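Local atomic coordinates of CRISPR-associated protein Cse2 (Thermus thermophilus, PDB entry 2ZCA), a protein that belongs to the CasB/Cse2 family of type I-E CRISPR systems and probably takes part in adaptive immunity against viruses and plasmids. Residues P47-G52 against E57-H62; L135-W138 against H144-A147. All blocks are in the same frame, centred on the assembly; numbering follows the deposited sequence.

Contacts 1 and 2 follow one another along a chain whose modelled part is helical with no strand, and each joins the end of one helix to the start of the next across a short connection. Contact 1 joins helix 42-49 to helix 56-71, and contact 2 joins helix 128-136 to helix 144-155. Their centres are about 18 Å apart, yet they meet directly, because helices 56-71 and 128-136 pack side by side: Leu136 CD2 lies 3.7 Å from Glu58 CB, and Leu135 CD2 lies 3.7 Å from Ala61 CA. His62 CE1 also lies 4.1 Å from Leu136 CD2, so that packed side chains run from Leu49 through His62 to Leu136.

Contact 1: P47-G52 against E57-H62; sequences PFLAKG and EEREAH
A buried, largely apolar contact in the connection between two consecutive helices of this all-helical fold brings Leu49 and Phe48 of helix 42-49 against His62 and Arg59 in the first turns of helix 56-71. A type I beta turn from Leu49 to Gly52 follows. Leu49 contributes the largest share of the buried surface, dividing its two methyl groups between two partners. CD2 stands over the centre of the His62 imidazole, 3.7 Å from the ring centroid and 11° off its normal, a CH-pi contact made as the two side chains slide past each other in opposite directions. CD1 packs instead on the aliphatic part of Arg59, 3.7 Å from its CG, while the guanidinium end turns off to Gln56 through NE. Phe48, its CG anti to the backbone N (chi1 177°), brings ring atom CE2 to within 3.7 Å of His62 CD2. The two rings meet rim to rim with their planes at 43°, neither lying over the other. Phe7 and Trp54, by contrast, meet the imidazole edge-to-face, so three aromatic residues and a leucine methyl surround it. Its rotation is fixed from within its own helix: ND1 donates to Glu58 O at 2.8 Å in a nearly straight bond, the acceptor lying in the ring plane, while the backbone N of His62 reaches that oxygen from the other face of the carbonyl.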
loop_
_atom_site.group_PDB
_atom_site.type_symbol
_atom_site.label_atom_id
_atom_site.label_comp_id
_atom_site.label_asym_id
_atom_site.label_seq_id
_atom_site.Cartn_x
_atom_site.Cartn_y
_atom_site.Cartn_z
ATOM N N PRO A 47 2.219 -14.267 -11.041
ATOM C CA PRO A 47 3.305 -15.237 -10.856
ATOM C C PRO A 47 3.736 -15.294 -9.386
ATOM O O PRO A 47 4.196 -16.328 -8.900
ATOM C CB PRO A 47 4.402 -14.699 -11.764
ATOM C CG PRO A 47 3.617 -14.131 -12.908
ATOM C CD PRO A 47 2.504 -13.378 -12.181
ATOM N N PHE A 48 3.583 -14.176 -8.683
ATOM C CA PHE A 48 3.936 -14.123 -7.269
ATOM C C PHE A 48 2.837 -14.766 -6.426
ATOM O O PHE A 48 3.105 -15.616 -5.574
ATOM C CB PHE A 48 4.129 -12.673 -6.811
ATOM C CG PHE A 48 4.421 -12.542 -5.340
ATOM C CD1 PHE A 48 5.717 -12.688 -4.859
ATOM C CD2 PHE A 48 3.388 -12.323 -4.433
ATOM C CE1 PHE A 48 5.982 -12.619 -3.488
ATOM C CE2 PHE A 48 3.639 -12.252 -3.061
ATOM C CZ PHE A 48 4.940 -12.402 -2.588
ATOM N N LEU A 49 1.595 -14.357 -6.667
ATOM C CA LEU A 49 0.462 -14.881 -5.913
ATOM C C LEU A 49 0.322 -16.388 -6.071
ATOM O O LEU A 49 -0.194 -17.066 -5.183
ATOM C CB LEU A 49 -0.833 -14.188 -6.352
ATOM C CG LEU A 49 -0.899 -12.683 -6.057
ATOM C CD1 LEU A 49 -2.173 -12.096 -6.636
ATOM C CD2 LEU A 49 -0.845 -12.452 -4.555
ATOM N N ALA A 50 0.798 -16.907 -7.199
ATOM C CA ALA A 50 0.722 -18.337 -7.480
ATOM C C ALA A 50 1.540 -19.163 -6.495
ATOM O O ALA A 50 1.275 -20.351 -6.307
ATOM C CB ALA A 50 1.196 -18.612 -8.905
ATOM N N LYS A 51 2.532 -18.534 -5.870
ATOM C CA LYS A 51 3.399 -19.217 -4.908
ATOM C C LYS A 51 2.733 -19.438 -3.556
ATOM O O LYS A 51 3.312 -20.070 -2.672
ATOM C CB LYS A 51 4.689 -18.420 -4.692
ATOM C CG LYS A 51 5.530 -18.212 -5.939
ATOM C CD LYS A 51 6.787 -17.417 -5.612
ATOM C CE LYS A 51 7.633 -17.161 -6.851
ATOM N NZ LYS A 51 8.103 -18.426 -7.483
ATOM N N GLY A 52 1.524 -18.915 -3.388
ATOM C CA GLY A 52 0.829 -19.079 -2.124
ATOM C C GLY A 52 -0.660 -19.289 -2.293
ATOM O O GLY A 52 -1.158 -19.377 -3.417
ATOM N N GLU A 57 -9.695 -10.902 -1.418
ATOM C CA GLU A 57 -9.362 -9.643 -0.746
ATOM C C GLU A 57 -7.855 -9.502 -0.546
ATOM O O GLU A 57 -7.314 -8.395 -0.587
ATOM C CB GLU A 57 -10.061 -9.543 0.621
ATOM C CG GLU A 57 -9.485 -10.462 1.698
ATOM C CD GLU A 57 -10.034 -10.168 3.088
ATOM O OE1 GLU A 57 -11.262 -10.292 3.283
ATOM O OE2 GLU A 57 -9.236 -9.813 3.985
ATOM N N GLU A 58 -7.180 -10.624 -0.317
ATOM C CA GLU A 58 -5.737 -10.603 -0.115
ATOM C C GLU A 58 -5.006 -10.366 -1.435
ATOM O O GLU A 58 -3.973 -9.700 -1.464
ATOM C CB GLU A 58 -5.278 -11.913 0.528
ATOM C CG GLU A 58 -5.912 -12.162 1.889
ATOM C CD GLU A 58 -5.462 -13.466 2.516
ATOM O OE1 GLU A 58 -5.641 -14.527 1.882
ATOM O OE2 GLU A 58 -4.932 -13.429 3.648
ATOM N N ARG A 59 -5.528 -10.919 -2.527
ATOM C CA ARG A 59 -4.901 -10.693 -3.825
ATOM C C ARG A 59 -5.011 -9.198 -4.133
ATOM O O ARG A 59 -4.050 -8.565 -4.568
ATOM C CB ARG A 59 -5.605 -11.492 -4.931
ATOM C CG ARG A 59 -5.355 -12.994 -4.887
ATOM C CD ARG A 59 -5.872 -13.676 -6.156
ATOM N NE ARG A 59 -7.309 -13.920 -6.104
ATOM C CZ ARG A 59 -7.866 -14.985 -5.535
ATOM N NH1 ARG A 59 -7.107 -15.914 -4.973
ATOM N NH2 ARG A 59 -9.183 -15.116 -5.518
ATOM N N GLU A 60 -6.193 -8.641 -3.890
ATOM C CA GLU A 60 -6.428 -7.224 -4.149
ATOM C C GLU A 60 -5.469 -6.350 -3.339
ATOM O O GLU A 60 -5.019 -5.307 -3.815
ATOM C CB GLU A 60 -7.887 -6.879 -3.841
ATOM C CG GLU A 60 -8.861 -7.745 -4.634
ATOM C CD GLU A 60 -10.318 -7.459 -4.326
ATOM O OE1 GLU A 60 -10.623 -7.097 -3.172
ATOM O OE2 GLU A 60 -11.161 -7.620 -5.233
ATOM N N ALA A 61 -5.138 -6.784 -2.127
ATOM C CA ALA A 61 -4.209 -6.022 -1.292
ATOM C C ALA A 61 -2.860 -5.934 -1.998
ATOM O O ALA A 61 -2.230 -4.877 -2.021
ATOM C CB ALA A 61 -4.045 -6.687 0.070
ATOM N N HIS A 62 -2.413 -7.049 -2.575
ATOM C CA HIS A 62 -1.139 -7.062 -3.287
ATOM C C HIS A 62 -1.171 -6.123 -4.493
ATOM O O HIS A 62 -0.218 -5.380 -4.739
ATOM C CB HIS A 62 -0.788 -8.476 -3.763
ATOM C CG HIS A 62 -0.352 -9.399 -2.668
ATOM N ND1 HIS A 62 -1.231 -9.954 -1.763
ATOM C CD2 HIS A 62 0.870 -9.893 -2.353
ATOM C CE1 HIS A 62 -0.572 -10.753 -0.943
ATOM N NE2 HIS A 62 0.705 -10.735 -1.280
#

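Contact 2: L135-W138 against H144-A147; sequences LLRW and HVQA
The chain leaves helix 128-136 at Arg137 and Trp138 and returns as the first turn of helix 144-155, closing a loop between consecutive helices in which the CA atoms of Trp138 and Val145 approach to 6.2 Å. The backbones are bridged by a water that donates to Arg137 O and Gln146 OE1 and accepts from Val145 N. Gln146 bends back at chi2 (85°), bringing NE2 over one face of the Trp138 indole, toward the rim, the amide tilted 41° from the ring. NE2 sits 3.3 Å from Trp138 CE2 and donates to Trp138 O at 2.9 Å, close to straight and on a carbonyl lone pair. Farther along, Gln146 CG makes a CH-pi contact over the six-membered ring. Val145 fills the middle with both methyls: CG1 packs 4.0 Å from Trp138 CE3, and CG2 touches Arg137 CB at 3.8 Å. At the solvent side His144 CE1 comes over one face of the Arg137 guanidinium, 3.7 Å from NH1, which lies at the imidazole edge, the planes 71° apart. The guanidinium is held chiefly by helix 128-136, NE by Asp133 O and NH2 by a salt bridge to Asp134, and Trp149 meets the Trp138 indole edge-to-face. Each polar end of the buried Gln146 amide has a partner, NE2 the carbonyl and OE1 the water, tying the start of helix 144-155 to the beginning of the loop.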
loop_
_atom_site.group_PDB
_atom_site.type_symbol
_atom_site.label_atom_id
_atom_site.label_comp_id
_atom_site.label_asym_id
_atom_site.label_seq_id
_atom_site.Cartn_x
_atom_site.Cartn_y
_atom_site.Cartn_z
ATOM N N LEU A 135 -2.413 -4.000 5.409
ATOM C CA LEU A 135 -3.611 -4.066 4.577
ATOM C C LEU A 135 -4.203 -5.480 4.600
ATOM O O LEU A 135 -5.421 -5.662 4.602
ATOM C CB LEU A 135 -3.268 -3.648 3.141
ATOM C CG LEU A 135 -4.433 -3.497 2.155
ATOM C CD1 LEU A 135 -5.472 -2.525 2.708
ATOM C CD2 LEU A 135 -3.896 -3.005 0.817
ATOM N N LEU A 136 -3.335 -6.483 4.628
ATOM C CA LEU A 136 -3.788 -7.868 4.667
ATOM C C LEU A 136 -4.595 -8.178 5.928
ATOM O O LEU A 136 -5.458 -9.055 5.920
ATOM C CB LEU A 136 -2.589 -8.813 4.586
ATOM C CG LEU A 136 -1.939 -8.963 3.210
ATOM C CD1 LEU A 136 -0.605 -9.696 3.330
ATOM C CD2 LEU A 136 -2.889 -9.727 2.297
ATOM N N ARG A 137 -4.326 -7.449 7.006
ATOM C CA ARG A 137 -5.015 -7.679 8.275
ATOM C C ARG A 137 -5.988 -6.552 8.617
ATOM O O ARG A 137 -6.498 -6.473 9.731
ATOM C CB ARG A 137 -3.981 -7.809 9.394
ATOM C CG ARG A 137 -2.962 -8.925 9.173
ATOM C CD ARG A 137 -1.844 -8.847 10.201
ATOM N NE ARG A 137 -1.013 -7.654 10.026
ATOM C CZ ARG A 137 -0.142 -7.213 10.929
ATOM N NH1 ARG A 137 0.010 -7.866 12.075
ATOM N NH2 ARG A 137 0.575 -6.118 10.692
ATOM N N TRP A 138 -6.264 -5.701 7.640
ATOM C CA TRP A 138 -7.133 -4.549 7.850
ATOM C C TRP A 138 -8.551 -4.859 8.313
ATOM O O TRP A 138 -9.150 -4.077 9.054
ATOM C CB TRP A 138 -7.185 -3.716 6.565
ATOM C CG TRP A 138 -7.753 -2.341 6.753
ATOM C CD1 TRP A 138 -9.050 -1.951 6.564
ATOM C CD2 TRP A 138 -7.037 -1.172 7.165
ATOM N NE1 TRP A 138 -9.182 -0.606 6.832
ATOM C CE2 TRP A 138 -7.963 -0.105 7.203
ATOM C CE3 TRP A 138 -5.701 -0.923 7.506
ATOM C CZ2 TRP A 138 -7.594 1.193 7.570
ATOM C CZ3 TRP A 138 -5.334 0.375 7.871
ATOM C CH2 TRP A 138 -6.281 1.412 7.899
ATOM N N HIS A 144 -6.912 -4.218 15.076
ATOM C CA HIS A 144 -5.631 -4.002 15.740
ATOM C C HIS A 144 -4.658 -3.185 14.901
ATOM O O HIS A 144 -3.876 -2.408 15.446
ATOM C CB HIS A 144 -5.001 -5.339 16.156
ATOM C CG HIS A 144 -4.601 -6.216 15.012
ATOM N ND1 HIS A 144 -3.338 -6.192 14.462
ATOM C CD2 HIS A 144 -5.291 -7.160 14.328
ATOM C CE1 HIS A 144 -3.265 -7.085 13.492
ATOM N NE2 HIS A 144 -4.437 -7.687 13.390
ATOM N N VAL A 145 -4.706 -3.344 13.581
ATOM C CA VAL A 145 -3.817 -2.574 12.719
ATOM C C VAL A 145 -4.157 -1.090 12.845
ATOM O O VAL A 145 -3.268 -0.246 12.973
ATOM C CB VAL A 145 -3.961 -2.975 11.235
ATOM C CG1 VAL A 145 -3.089 -2.067 10.372
ATOM C CG2 VAL A 145 -3.561 -4.429 11.041
ATOM N N GLN A 146 -5.448 -0.778 12.808
ATOM C CA GLN A 146 -5.890 0.609 12.915
ATOM C C GLN A 146 -5.441 1.243 14.224
ATOM O O GLN A 146 -5.009 2.398 14.249
ATOM C CB GLN A 146 -7.412 0.696 12.791
ATOM C CG GLN A 146 -7.930 0.391 11.392
ATOM C CD GLN A 146 -8.120 -1.095 11.120
ATOM O OE1 GLN A 146 -7.559 -1.949 11.804
ATOM N NE2 GLN A 146 -8.915 -1.404 10.099
ATOM N N ALA A 147 -5.542 0.490 15.314
ATOM C CA ALA A 147 -5.121 1.011 16.609
ATOM C C ALA A 147 -3.615 1.264 16.611
ATOM O O ALA A 147 -3.149 2.244 17.191
ATOM C CB ALA A 147 -5.491 0.034 17.721
HETATM O O HOH W 1 -6.835 -4.688 11.931
#